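Local coordinates for protein putative ribose operon repressor (Burkholderia thailandensis, PDB 3EGC) that probably acts as a LacI-family transcriptional repressor, binding regulatory DNA and, as in its relatives, sensing a small sugar-like effector through a periplasmic-binding-protein-like domain, at residues L43-T46 with V51-R54; E55-F60 with H77-T82; I253-I256 with N261-E264. One frame throughout, in Å; residues are numbered along the deposited sequence.

Interaction 1: L43-T46 with V51-R54; sequences LANT and VRER
Thr46, the first residue past the end of strand 40-45, comes nearest to Arg52 in the first turn of helix 50-62, with 5.3 Å between Thr46 CA and Arg52 CA; from there the helix turns back over the strand, where Ala44 packs on Ala56 and Phe60. The backbone of 43-46 offers two carbonyls to the arginine, and each is used differently. Arg52 NH1 donates a hydrogen bond to Asn45 O over 2.8 Å, with an N-H...O angle of 148°, the donor tilted 34° from the carbonyl plane. Thr46 O instead sits 3.2 Å above the guanidinium plane of Arg52, over its centre, so this contact is one of a carbonyl oxygen against a cationic face and not a second hydrogen bond. The arginine chain reaches both by bending at chi3 (55°), which folds the guanidinium back across the end of the strand. This is the strand-to-helix turn of a beta-alpha-beta unit in the Rossmann-like N-terminal subdomain of a LacI-type effector-binding domain, where strand 40-45 is the outermost strand on its side of the sheet within the chain. On the helix side Thr46 contributes its methyl: CG2 lies 3.6 Å from Glu53 CA and 3.9 Å from Glu53 CB. Its OG1 is turned to other partners, Ser73 OG and the backbone N of Glu48, while Asn45 OD1 accepts from Ile18 N. The second subunit closes in too: its Glu31 binds Asn45 N, and its Arg35 binds Arg52 O.

Interaction 2: E55-F60 with H77-T82; sequences EAVGQF and HDYLRT
Val57, on helix 50-62, meets Tyr79 and Leu80 of the short helix 78-82, and apolar contact is all that passes between the two segments. The backbones stay well apart, 8.4 Å between Val57 CA and Leu80 CA, so side chains span the gap. Both methyls of Val57 serve: CG1 rests 4.0 Å from Leu80 CD2, and CG2 is 4.1 Å from the same Leu80 CD2, which therefore packs against the fork of the valine. The valine and leucine side chains run at about a right angle to each other.

The aromatic contact is made at the rim of the ring. Val57 CB lies near the plane of the Tyr79 ring, 4.3 Å from Tyr79 CE1, and Val57 CG2 is 3.6 Å from Tyr79 OH. One ring face is taken by the neighbouring Leu80, whose CG stands 3.8 Å above the plane, offset toward the rim. With chi1 at 79°, Tyr79 CG lies between its own backbone N and carbonyl carbon, which carries the ring toward helix 50-62.

Polar bonding goes past this apolar patch: Tyr79 OH is hydrogen-bonded to Glu53 OE1, one turn before Val57. Leu68 and Leu70 of strand 67-70 continue the apolar layer beneath, Val57 touching the former and Leu80 the latter. The chemistry implies that dispersion and burial hold the helices together here, while the phenol's hydrogen bond probably fixes where its ring edge meets the valine.

Interaction 3: I253-I256 with N261-E264; sequences IHMI and NATE
Met255 buries the most surface in this contact, and it does so by laying the outer part of its side chain against Ala262. The methyl CE of Met255 lies 3.6 Å from Ala262 CB, and the sulfur approaches the same residue, Met255 SD being 3.8 Å from Ala262 CB. A bend at chi3 (67°) turns the terminal methyl onto the alanine instead of letting the chain run straight past it. Nearer the helix, Met255 CG lies 3.9 Å from Ala262 N and 4.1 Å from Asn261 C, so the methionine follows the peptide link between Asn261 and Ala262. The contact spans the turn between helix 241-257 and strand 264-272, in the helix-to-strand return of the periplasmic-binding-protein-like fold, and strand 264-272 goes on to join the central sheet beside strand 103-107. Asn261 adds backbone surface, its CA being 5.6 Å from Met255 CA, while its side chain starts off away from the helix. No hydrogen bond crosses between the two segments; a polar tie within the turn runs from His254 ND1 to Thr259 OG1. Pro89, in a loop of the same chain, also packs against Met255, while Thr263 is backbone-bonded to Ala104 of strand 103-107.

Overall arrangement
Following the chain from the N terminus, interaction 1 closes the tight turn from strand 40-45 into helix 50-62. Interaction 2 then closes a longer loop, leaving the same helix, passing through strand 67-70 and returning at helix 78-82. All three contacts are in series, none nested or crossed. Interactions 1 and 2, with centres 10 Å apart and both touching the second subunit, hold helix 50-62 to strand 40-45 and to helix 78-82, and Glu53 bridges them. Much later, interaction 3 joins the end of helix 241-257 to the approach to strand 264-272; its centre lies about 18 and 22 Å from those of interactions 2 and 1, and it touches neither.

Interaction 1: L43-T46 with V51-R54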
ATOM      1  N   LEU A  43      11.665 -11.685   1.298  1.00 29.16           N
ATOM      2  CA  LEU A  43      10.462 -11.106   1.890  1.00 29.37           C
ATOM      3  C   LEU A  43       9.527 -12.158   2.441  1.00 28.37           C
ATOM      4  O   LEU A  43       9.320 -13.176   1.821  1.00 28.39           O
ATOM      5  CB  LEU A  43       9.733 -10.221   0.904  1.00 29.10           C
ATOM      6  CG  LEU A  43       8.320  -9.792   1.254  1.00 30.28           C
ATOM      7  CD1 LEU A  43       8.343  -8.684   2.346  1.00 27.73           C
ATOM      8  CD2 LEU A  43       7.560  -9.305  -0.056  1.00 30.87           C
ATOM      9  N   ALA A  44       9.030 -11.936   3.656  1.00 27.39           N
ATOM     10  CA  ALA A  44       7.957 -12.740   4.152  1.00 27.16           C
ATOM     11  C   ALA A  44       6.843 -11.829   4.659  1.00 27.68           C
ATOM     12  O   ALA A  44       7.079 -10.721   5.211  1.00 27.46           O
ATOM     13  CB  ALA A  44       8.431 -13.680   5.184  1.00 26.26           C
ATOM     14  N   ASN A  45       5.631 -12.283   4.432  1.00 28.25           N
ATOM     15  CA  ASN A  45       4.442 -11.559   4.902  1.00 29.90           C
ATOM     16  C   ASN A  45       3.656 -12.442   5.827  1.00 29.27           C
ATOM     17  O   ASN A  45       3.291 -13.485   5.411  1.00 29.23           O
ATOM     18  CB  ASN A  45       3.543 -11.123   3.728  1.00 28.72           C
ATOM     19  CG  ASN A  45       2.279 -10.386   4.204  1.00 29.57           C
ATOM     20  OD1 ASN A  45       2.345  -9.487   5.039  1.00 29.19           O
ATOM     21  ND2 ASN A  45       1.152 -10.767   3.677  1.00 26.43           N
ATOM     22  N   THR A  46       3.398 -12.004   7.054  1.00 30.49           N
ATOM     23  CA  THR A  46       2.786 -12.873   8.087  1.00 31.34           C
ATOM     24  C   THR A  46       1.315 -12.672   8.243  1.00 32.30           C
ATOM     25  O   THR A  46       0.679 -13.497   8.835  1.00 33.11           O
ATOM     26  CB  THR A  46       3.410 -12.671   9.516  1.00 31.82           C
ATOM     27  OG1 THR A  46       3.018 -11.400  10.069  1.00 30.49           O
ATOM     28  CG2 THR A  46       4.900 -12.777   9.484  1.00 29.30           C
ATOM     29  N   VAL A  51       2.409 -17.356  14.315  1.00 35.45           N
ATOM     30  CA  VAL A  51       2.862 -18.692  13.975  1.00 35.13           C
ATOM     31  C   VAL A  51       3.555 -18.654  12.590  1.00 35.09           C
ATOM     32  O   VAL A  51       4.575 -19.280  12.353  1.00 35.77           O
ATOM     33  CB  VAL A  51       1.668 -19.708  13.965  1.00 35.64           C
ATOM     34  CG1 VAL A  51       2.062 -21.018  13.286  1.00 35.16           C
ATOM     35  CG2 VAL A  51       1.142 -19.990  15.394  1.00 35.54           C
ATOM     36  N   ARG A  52       2.992 -17.913  11.663  1.00 34.35           N
ATOM     37  CA  ARG A  52       3.708 -17.569  10.465  1.00 34.65           C
ATOM     38  C   ARG A  52       4.994 -16.737  10.674  1.00 33.69           C
ATOM     39  O   ARG A  52       5.963 -16.968   9.992  1.00 32.44           O
ATOM     40  CB  ARG A  52       2.768 -16.884   9.451  1.00 34.29           C
ATOM     41  CG  ARG A  52       1.751 -17.844   8.918  1.00 36.58           C
ATOM     42  CD  ARG A  52       0.544 -17.153   8.241  1.00 38.72           C
ATOM     43  NE  ARG A  52       1.016 -16.260   7.195  1.00 38.01           N
ATOM     44  CZ  ARG A  52       0.219 -15.570   6.407  1.00 40.17           C
ATOM     45  NH1 ARG A  52       0.739 -14.747   5.492  1.00 38.79           N
ATOM     46  NH2 ARG A  52      -1.102 -15.708   6.540  1.00 40.18           N
ATOM     47  N   GLU A  53       4.995 -15.807  11.627  1.00 33.41           N
ATOM     48  CA  GLU A  53       6.208 -15.062  11.920  1.00 34.37           C
ATOM     49  C   GLU A  53       7.384 -15.999  12.334  1.00 34.70           C
ATOM     50  O   GLU A  53       8.518 -15.897  11.839  1.00 34.20           O
ATOM     51  CB  GLU A  53       5.958 -13.987  12.989  1.00 33.75           C
ATOM     52  CG  GLU A  53       7.199 -13.218  13.347  1.00 34.20           C
ATOM     53  CD  GLU A  53       7.017 -12.386  14.605  1.00 37.11           C
ATOM     54  OE1 GLU A  53       7.562 -12.790  15.663  1.00 40.67           O
ATOM     55  OE2 GLU A  53       6.347 -11.340  14.563  1.00 33.81           O
ATOM     56  N   ARG A  54       7.083 -16.898  13.260  1.00 35.50           N
ATOM     57  CA  ARG A  54       8.062 -17.821  13.787  1.00 35.98           C
ATOM     58  C   ARG A  54       8.528 -18.755  12.674  1.00 35.50           C
ATOM     59  O   ARG A  54       9.679 -19.096  12.602  1.00 35.46           O
ATOM     60  CB  ARG A  54       7.432 -18.627  14.930  1.00 36.23           C
ATOM     61  CG  ARG A  54       8.424 -19.372  15.751  1.00 39.68           C
ATOM     62  CD  ARG A  54       7.743 -19.941  17.055  1.00 45.96           C
ATOM     63  NE  ARG A  54       6.377 -19.481  17.297  1.00 48.81           N
ATOM     64  CZ  ARG A  54       5.311 -20.261  17.543  1.00 50.61           C
ATOM     65  NH1 ARG A  54       5.412 -21.582  17.555  1.00 52.44           N
ATOM     66  NH2 ARG A  54       4.129 -19.698  17.796  1.00 49.83           N
TER

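Interaction 2: E55-F60 with H77-T82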
ATOM      1  N   GLU A  55       7.637 -19.153  11.782  1.00 34.88           N
ATOM      2  CA  GLU A  55       8.053 -19.980  10.668  1.00 35.20           C
ATOM      3  C   GLU A  55       8.932 -19.259   9.674  1.00 34.40           C
ATOM      4  O   GLU A  55       9.870 -19.854   9.082  1.00 33.98           O
ATOM      5  CB  GLU A  55       6.844 -20.579   9.921  1.00 35.73           C
ATOM      6  CG  GLU A  55       6.051 -21.549  10.806  1.00 40.03           C
ATOM      7  CD  GLU A  55       4.810 -22.152  10.143  1.00 45.95           C
ATOM      8  OE1 GLU A  55       4.376 -23.251  10.603  1.00 48.34           O
ATOM      9  OE2 GLU A  55       4.252 -21.526   9.206  1.00 47.87           O
ATOM     10  N   ALA A  56       8.621 -17.982   9.440  1.00 33.01           N
ATOM     11  CA  ALA A  56       9.478 -17.201   8.570  1.00 32.23           C
ATOM     12  C   ALA A  56      10.877 -17.061   9.191  1.00 31.72           C
ATOM     13  O   ALA A  56      11.892 -17.244   8.490  1.00 30.99           O
ATOM     14  CB  ALA A  56       8.877 -15.896   8.254  1.00 31.66           C
ATOM     15  N   VAL A  57      10.926 -16.778  10.501  1.00 31.81           N
ATOM     16  CA  VAL A  57      12.196 -16.485  11.160  1.00 32.70           C
ATOM     17  C   VAL A  57      13.107 -17.723  10.993  1.00 33.26           C
ATOM     18  O   VAL A  57      14.233 -17.608  10.561  1.00 32.99           O
ATOM     19  CB  VAL A  57      12.040 -16.136  12.679  1.00 32.67           C
ATOM     20  CG1 VAL A  57      13.430 -16.204  13.410  1.00 33.92           C
ATOM     21  CG2 VAL A  57      11.433 -14.732  12.887  1.00 32.34           C
ATOM     22  N   GLY A  58      12.569 -18.900  11.317  1.00 33.70           N
ATOM     23  CA  GLY A  58      13.272 -20.180  11.177  1.00 34.07           C
ATOM     24  C   GLY A  58      13.652 -20.481   9.733  1.00 34.42           C
ATOM     25  O   GLY A  58      14.757 -20.888   9.444  1.00 34.37           O
ATOM     26  N   GLN A  59      12.747 -20.201   8.818  1.00 34.36           N
ATOM     27  CA  GLN A  59      13.013 -20.367   7.412  1.00 35.60           C
ATOM     28  C   GLN A  59      14.181 -19.492   6.956  1.00 35.83           C
ATOM     29  O   GLN A  59      15.109 -19.979   6.266  1.00 35.18           O
ATOM     30  CB  GLN A  59      11.749 -20.051   6.656  1.00 36.37           C
ATOM     31  CG  GLN A  59      11.866 -20.091   5.174  1.00 39.99           C
ATOM     32  CD  GLN A  59      10.588 -19.673   4.541  1.00 46.31           C
ATOM     33  OE1 GLN A  59       9.535 -20.263   4.817  1.00 49.12           O
ATOM     34  NE2 GLN A  59      10.648 -18.623   3.698  1.00 47.40           N
ATOM     35  N   PHE A  60      14.160 -18.226   7.388  1.00 35.10           N
ATOM     36  CA  PHE A  60      15.188 -17.258   7.016  1.00 35.45           C
ATOM     37  C   PHE A  60      16.562 -17.572   7.691  1.00 35.91           C
ATOM     38  O   PHE A  60      17.701 -17.452   7.105  1.00 34.74           O
ATOM     39  CB  PHE A  60      14.671 -15.781   7.304  1.00 35.30           C
ATOM     40  CG  PHE A  60      13.658 -15.261   6.259  1.00 34.35           C
ATOM     41  CD1 PHE A  60      13.326 -16.028   5.125  1.00 34.74           C
ATOM     42  CD2 PHE A  60      13.080 -14.037   6.390  1.00 34.21           C
ATOM     43  CE1 PHE A  60      12.431 -15.565   4.184  1.00 35.43           C
ATOM     44  CE2 PHE A  60      12.189 -13.524   5.411  1.00 33.72           C
ATOM     45  CZ  PHE A  60      11.858 -14.291   4.322  1.00 34.21           C
ATOM     46  N   HIS A  77       7.489 -12.871  21.875  1.00 40.86           N
ATOM     47  CA  HIS A  77       8.690 -12.946  21.044  1.00 40.26           C
ATOM     48  C   HIS A  77       9.912 -13.563  21.724  1.00 40.37           C
ATOM     49  O   HIS A  77      11.009 -13.501  21.207  1.00 40.17           O
ATOM     50  CB  HIS A  77       8.981 -11.569  20.458  1.00 39.37           C
ATOM     51  CG  HIS A  77       7.915 -11.100  19.516  1.00 39.07           C
ATOM     52  ND1 HIS A  77       6.846 -10.323  19.916  1.00 38.26           N
ATOM     53  CD2 HIS A  77       7.717 -11.365  18.204  1.00 37.75           C
ATOM     54  CE1 HIS A  77       6.057 -10.110  18.879  1.00 37.94           C
ATOM     55  NE2 HIS A  77       6.560 -10.733  17.832  1.00 38.72           N
ATOM     56  N   ASP A  78       9.716 -14.193  22.876  1.00 41.30           N
ATOM     57  CA  ASP A  78      10.804 -14.827  23.599  1.00 41.48           C
ATOM     58  C   ASP A  78      11.507 -15.928  22.808  1.00 41.69           C
ATOM     59  O   ASP A  78      12.695 -16.150  23.006  1.00 42.52           O
ATOM     60  CB  ASP A  78      10.325 -15.380  24.884  1.00 42.48           C
ATOM     61  N   TYR A  79      10.784 -16.605  21.926  1.00 41.52           N
ATOM     62  CA  TYR A  79      11.351 -17.610  21.069  1.00 41.70           C
ATOM     63  C   TYR A  79      12.507 -17.037  20.277  1.00 42.78           C
ATOM     64  O   TYR A  79      13.394 -17.767  19.846  1.00 42.93           O
ATOM     65  CB  TYR A  79      10.290 -18.185  20.099  1.00 41.64           C
ATOM     66  CG  TYR A  79       9.992 -17.291  18.881  1.00 40.86           C
ATOM     67  CD1 TYR A  79      10.734 -17.410  17.692  1.00 39.80           C
ATOM     68  CD2 TYR A  79       8.986 -16.324  18.936  1.00 39.20           C
ATOM     69  CE1 TYR A  79      10.447 -16.608  16.595  1.00 39.64           C
ATOM     70  CE2 TYR A  79       8.701 -15.506  17.854  1.00 38.47           C
ATOM     71  CZ  TYR A  79       9.426 -15.643  16.688  1.00 39.50           C
ATOM     72  OH  TYR A  79       9.149 -14.814  15.630  1.00 39.53           O
ATOM     73  N   LEU A  80      12.505 -15.731  20.043  1.00 43.38           N
ATOM     74  CA  LEU A  80      13.644 -15.142  19.349  1.00 44.08           C
ATOM     75  C   LEU A  80      14.889 -15.291  20.180  1.00 44.83           C
ATOM     76  O   LEU A  80      16.016 -15.524  19.680  1.00 44.53           O
ATOM     77  CB  LEU A  80      13.398 -13.670  19.022  1.00 43.89           C
ATOM     78  CG  LEU A  80      12.363 -13.416  17.912  1.00 43.50           C
ATOM     79  CD1 LEU A  80      11.922 -11.973  17.893  1.00 41.28           C
ATOM     80  CD2 LEU A  80      12.930 -13.858  16.574  1.00 42.09           C
ATOM     81  N   ARG A  81      14.704 -15.115  21.466  1.00 46.15           N
ATOM     82  CA  ARG A  81      15.867 -15.025  22.314  1.00 47.44           C
ATOM     83  C   ARG A  81      16.353 -16.411  22.666  1.00 47.88           C
ATOM     84  O   ARG A  81      17.489 -16.558  23.013  1.00 48.50           O
ATOM     85  CB  ARG A  81      15.514 -14.229  23.548  1.00 48.24           C
ATOM     86  CG  ARG A  81      15.343 -15.049  24.771  1.00 49.99           C
ATOM     87  CD  ARG A  81      16.028 -14.274  25.857  1.00 52.21           C
ATOM     88  NE  ARG A  81      15.101 -13.481  26.642  1.00 54.32           N
ATOM     89  CZ  ARG A  81      14.702 -13.829  27.863  1.00 57.38           C
ATOM     90  NH1 ARG A  81      13.875 -13.031  28.525  1.00 58.46           N
ATOM     91  NH2 ARG A  81      15.130 -14.971  28.414  1.00 56.81           N
ATOM     92  N   THR A  82      15.513 -17.443  22.501  1.00 48.48           N
ATOM     93  CA  THR A  82      15.948 -18.793  22.854  1.00 48.56           C
ATOM     94  C   THR A  82      16.262 -19.679  21.666  1.00 48.46           C
ATOM     95  O   THR A  82      16.962 -20.658  21.833  1.00 49.37           O
ATOM     96  CB  THR A  82      14.953 -19.521  23.763  1.00 48.80           C
ATOM     97  OG1 THR A  82      13.730 -19.759  23.048  1.00 49.49           O
ATOM     98  CG2 THR A  82      14.685 -18.684  25.028  1.00 48.89           C
TER

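Interaction 3: I253-I256 with N261-E264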
ATOM      1  N   ILE A 253      22.950  -3.335   9.042  1.00 30.16           N
ATOM      2  CA  ILE A 253      24.173  -3.506   8.323  1.00 30.84           C
ATOM      3  C   ILE A 253      25.408  -3.279   9.229  1.00 31.64           C
ATOM      4  O   ILE A 253      26.323  -4.109   9.265  1.00 32.17           O
ATOM      5  CB  ILE A 253      24.202  -2.606   7.088  1.00 31.08           C
ATOM      6  CG1 ILE A 253      23.182  -3.149   6.041  1.00 30.18           C
ATOM      7  CG2 ILE A 253      25.651  -2.485   6.542  1.00 27.30           C
ATOM      8  CD1 ILE A 253      22.852  -2.138   4.889  1.00 28.17           C
ATOM      9  N   HIS A 254      25.434  -2.169   9.946  1.00 32.00           N
ATOM     10  CA  HIS A 254      26.375  -1.973  11.036  1.00 32.33           C
ATOM     11  C   HIS A 254      26.531  -3.199  11.953  1.00 32.15           C
ATOM     12  O   HIS A 254      27.671  -3.662  12.186  1.00 32.47           O
ATOM     13  CB  HIS A 254      25.971  -0.762  11.860  1.00 32.11           C
ATOM     14  CG  HIS A 254      26.139   0.528  11.123  1.00 34.04           C
ATOM     15  ND1 HIS A 254      27.309   0.862  10.476  1.00 35.17           N
ATOM     16  CD2 HIS A 254      25.304   1.572  10.952  1.00 31.85           C
ATOM     17  CE1 HIS A 254      27.174   2.041   9.903  1.00 33.34           C
ATOM     18  NE2 HIS A 254      25.967   2.493  10.182  1.00 33.60           N
ATOM     19  N   MET A 255      25.414  -3.733  12.442  1.00 31.50           N
ATOM     20  CA  MET A 255      25.443  -4.912  13.300  1.00 31.36           C
ATOM     21  C   MET A 255      26.073  -6.140  12.604  1.00 31.84           C
ATOM     22  O   MET A 255      26.702  -6.945  13.264  1.00 31.91           O
ATOM     23  CB  MET A 255      24.050  -5.284  13.820  1.00 30.36           C
ATOM     24  CG  MET A 255      23.416  -4.255  14.664  1.00 29.67           C
ATOM     25  SD  MET A 255      21.651  -4.348  14.977  1.00 18.79           S
ATOM     26  CE  MET A 255      21.597  -5.831  15.953  1.00 27.77           C
ATOM     27  N   ILE A 256      25.858  -6.282  11.298  1.00 32.03           N
ATOM     28  CA  ILE A 256      26.304  -7.455  10.575  1.00 32.60           C
ATOM     29  C   ILE A 256      27.796  -7.345  10.268  1.00 34.11           C
ATOM     30  O   ILE A 256      28.499  -8.338  10.307  1.00 33.63           O
ATOM     31  CB  ILE A 256      25.561  -7.590   9.231  1.00 32.48           C
ATOM     32  CG1 ILE A 256      24.059  -7.927   9.467  1.00 31.83           C
ATOM     33  CG2 ILE A 256      26.304  -8.575   8.292  1.00 30.78           C
ATOM     34  CD1 ILE A 256      23.187  -7.726   8.261  1.00 26.34           C
ATOM     35  N   ASN A 261      26.439  -0.708  16.712  1.00 40.32           N
ATOM     36  CA  ASN A 261      25.607  -1.442  17.671  1.00 41.40           C
ATOM     37  C   ASN A 261      24.072  -1.316  17.441  1.00 40.98           C
ATOM     38  O   ASN A 261      23.596  -0.370  16.831  1.00 40.02           O
ATOM     39  CB  ASN A 261      25.920  -0.932  19.089  1.00 41.78           C
ATOM     40  CG  ASN A 261      27.295  -1.350  19.554  1.00 44.46           C
ATOM     41  OD1 ASN A 261      28.118  -1.797  18.762  1.00 46.02           O
ATOM     42  ND2 ASN A 261      27.533  -1.242  20.837  1.00 45.24           N
ATOM     43  N   ALA A 262      23.331  -2.272  17.969  1.00 40.56           N
ATOM     44  CA  ALA A 262      21.888  -2.153  18.085  1.00 40.81           C
ATOM     45  C   ALA A 262      21.533  -1.014  19.005  1.00 40.61           C
ATOM     46  O   ALA A 262      22.165  -0.815  20.050  1.00 40.44           O
ATOM     47  CB  ALA A 262      21.295  -3.446  18.655  1.00 40.35           C
ATOM     48  N   THR A 263      20.477  -0.291  18.638  1.00 40.34           N
ATOM     49  CA  THR A 263      19.890   0.688  19.562  1.00 39.85           C
ATOM     50  C   THR A 263      18.397   0.943  19.313  1.00 38.88           C
ATOM     51  O   THR A 263      17.834   0.397  18.403  1.00 38.10           O
ATOM     52  CB  THR A 263      20.663   2.002  19.493  1.00 40.07           C
ATOM     53  OG1 THR A 263      20.466   2.685  20.727  1.00 42.82           O
ATOM     54  CG2 THR A 263      20.206   2.840  18.303  1.00 37.69           C
ATOM     55  N   GLU A 264      17.782   1.767  20.141  1.00 38.52           N
ATOM     56  CA  GLU A 264      16.433   2.231  19.923  1.00 38.14           C
ATOM     57  C   GLU A 264      16.461   3.596  19.284  1.00 37.31           C
ATOM     58  O   GLU A 264      16.958   4.548  19.828  1.00 37.58           O
ATOM     59  CB  GLU A 264      15.587   2.257  21.216  1.00 38.36           C
ATOM     60  CG  GLU A 264      14.216   2.966  21.023  1.00 40.87           C
ATOM     61  CD  GLU A 264      13.264   2.904  22.236  1.00 44.03           C
ATOM     62  OE1 GLU A 264      13.361   1.917  23.027  1.00 44.45           O
ATOM     63  OE2 GLU A 264      12.434   3.846  22.406  1.00 45.69           O
TER